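Local coordinates for protein ribose-5-phosphate isomerase RpiB (Thermotoga maritima, PDB 1O1X) that probably interconverts ribose 5-phosphate and ribulose 5-phosphate, as a tetrameric member of the LacAB/RpiB family of sugar isomerases, at residues R91-A96 against A113-L118. Residues are numbered along the deposited sequence; the frame is centred on the assembly and turned at random.
Sequences RGIRAA and ANILVL
The side-chain amide of Asn114 does the work of a strand's peptide group for the chain that enters strand 95-97. Its ND2 gives a hydrogen to Gly92 O (2.9 Å), which lies almost in the amide plane, while its OD1 accepts from Arg94 N (2.9 Å) along a nearly straight N-H...O line of 172°. With CG between the backbone N and the carbonyl carbon, OD1 and ND2 reach the backbone of residues 92-94, where a phi of 93° suits Gly92. With an alanine in place of Asn114 neither amide atom exists, and Gly92 O and Arg94 N would probably lack these mates, the segment leading into strand 95-97 being less firmly held. Arg94 O takes two donors, Asn114 N and Ile115 N, and parallel pairing continues through Ala96 N to Ile115 O (2.8 Å) and Val117 N to Ala96 O. Packing is tight where Ala95's small CB fits against Ile115 CB (3.8 Å) and Val117 CG2; Ile93 CG2 extends this patch to Ile115 CD1, under helix 54-66. On the other face Ala96 CB meets Ala113 CB, both small enough for helix 101-109 to lie against them. Gly92, Arg94 and Asn114 are partly exposed: Asn114 ND2 lies over one face of the Arg94 guanidinium, whose NH2 donates to Asn112 O, and Ile85 of a second subunit packs on Arg94. Joined through helix 101-109, the strands form a beta-alpha-beta unit at one edge of the chain's parallel sheet, in RpiB's Rossmann-like fold.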
loop_
_atom_site.group_PDB
_atom_site.type_symbol
_atom_site.label_atom_id
_atom_site.label_comp_id
_atom_site.label_asym_id
_atom_site.label_seq_id
_atom_site.Cartn_x
_atom_site.Cartn_y
_atom_site.Cartn_z
ATOM N N ARG A 91 -2.990 11.329 -26.352
ATOM C CA ARG A 91 -2.044 10.444 -27.019
ATOM C C ARG A 91 -0.601 10.942 -26.795
ATOM O O ARG A 91 -0.312 12.149 -26.777
ATOM C CB ARG A 91 -2.377 10.310 -28.522
ATOM C CG ARG A 91 -3.680 9.471 -28.792
ATOM C CD ARG A 91 -4.103 9.438 -30.277
ATOM N NE ARG A 91 -3.183 8.672 -31.122
ATOM C CZ ARG A 91 -2.181 9.198 -31.847
ATOM N NH1 ARG A 91 -1.934 10.511 -31.849
ATOM N NH2 ARG A 91 -1.407 8.402 -32.567
ATOM N N GLY A 92 0.289 10.006 -26.534
ATOM C CA GLY A 92 1.663 10.325 -26.222
ATOM C C GLY A 92 1.953 10.466 -24.754
ATOM O O GLY A 92 3.118 10.590 -24.395
ATOM N N ILE A 93 0.919 10.522 -23.911
ATOM C CA ILE A 93 1.098 10.660 -22.477
ATOM C C ILE A 93 0.895 9.327 -21.821
ATOM O O ILE A 93 -0.084 8.631 -22.092
ATOM C CB ILE A 93 0.087 11.704 -21.883
ATOM C CG1 ILE A 93 0.316 13.082 -22.509
ATOM C CG2 ILE A 93 0.137 11.710 -20.335
ATOM C CD1 ILE A 93 1.696 13.730 -22.213
ATOM N N ARG A 94 1.841 8.948 -20.965
ATOM C CA ARG A 94 1.732 7.724 -20.167
ATOM C C ARG A 94 1.965 8.134 -18.709
ATOM O O ARG A 94 3.083 8.254 -18.239
ATOM C CB ARG A 94 2.705 6.690 -20.701
ATOM C CG ARG A 94 2.336 6.172 -22.108
ATOM C CD ARG A 94 3.304 5.144 -22.690
ATOM N NE ARG A 94 4.613 5.747 -22.786
ATOM C CZ ARG A 94 5.015 6.586 -23.730
ATOM N NH1 ARG A 94 4.258 6.890 -24.757
ATOM N NH2 ARG A 94 6.201 7.156 -23.608
ATOM N N ALA A 95 0.851 8.439 -18.031
ATOM C CA ALA A 95 0.842 8.917 -16.675
ATOM C C ALA A 95 0.556 7.772 -15.718
ATOM O O ALA A 95 -0.511 7.108 -15.798
ATOM C CB ALA A 95 -0.199 10.026 -16.523
ATOM N N ALA A 96 1.487 7.547 -14.784
ATOM C CA ALA A 96 1.465 6.368 -13.919
ATOM C C ALA A 96 1.287 6.755 -12.449
ATOM O O ALA A 96 2.162 7.377 -11.847
ATOM C CB ALA A 96 2.761 5.564 -14.074
ATOM N N ALA A 113 6.821 5.418 -18.864
ATOM C CA ALA A 113 5.961 6.470 -18.380
ATOM C C ALA A 113 6.673 7.809 -18.443
ATOM O O ALA A 113 7.871 7.922 -18.130
ATOM C CB ALA A 113 5.513 6.157 -17.002
ATOM N N ASN A 114 5.931 8.843 -18.833
ATOM C CA ASN A 114 6.508 10.183 -18.903
ATOM C C ASN A 114 5.895 11.159 -17.902
ATOM O O ASN A 114 6.388 12.249 -17.726
ATOM C CB ASN A 114 6.533 10.707 -20.346
ATOM C CG ASN A 114 5.182 10.660 -21.046
ATOM O OD1 ASN A 114 4.142 10.572 -20.410
ATOM N ND2 ASN A 114 5.208 10.804 -22.370
ATOM N N ILE A 115 4.867 10.714 -17.197
ATOM C CA ILE A 115 4.301 11.450 -16.073
ATOM C C ILE A 115 4.107 10.530 -14.893
ATOM O O ILE A 115 3.537 9.450 -15.015
ATOM C CB ILE A 115 2.944 12.166 -16.417
ATOM C CG1 ILE A 115 3.130 13.209 -17.524
ATOM C CG2 ILE A 115 2.366 12.818 -15.179
ATOM C CD1 ILE A 115 1.895 14.027 -17.819
ATOM N N LEU A 116 4.616 10.973 -13.755
ATOM C CA LEU A 116 4.438 10.315 -12.474
ATOM C C LEU A 116 3.251 10.978 -11.762
ATOM O O LEU A 116 3.212 12.180 -11.617
ATOM C CB LEU A 116 5.695 10.440 -11.615
ATOM C CG LEU A 116 5.578 10.084 -10.124
ATOM C CD1 LEU A 116 5.239 8.623 -10.013
ATOM C CD2 LEU A 116 6.852 10.409 -9.389
ATOM N N VAL A 117 2.309 10.177 -11.309
ATOM C CA VAL A 117 1.199 10.697 -10.556
ATOM C C VAL A 117 1.312 10.200 -9.114
ATOM O O VAL A 117 1.475 8.986 -8.864
ATOM C CB VAL A 117 -0.177 10.263 -11.186
ATOM C CG1 VAL A 117 -1.342 10.760 -10.339
ATOM C CG2 VAL A 117 -0.293 10.718 -12.639
ATOM N N LEU A 118 1.155 11.125 -8.185
ATOM C CA LEU A 118 1.250 10.852 -6.775
ATOM C C LEU A 118 -0.011 11.270 -6.032
ATOM O O LEU A 118 -0.596 12.294 -6.323
ATOM C CB LEU A 118 2.424 11.620 -6.156
ATOM C CG LEU A 118 3.805 11.335 -6.700
ATOM C CD1 LEU A 118 4.804 12.372 -6.202
ATOM C CD2 LEU A 118 4.234 9.944 -6.305
#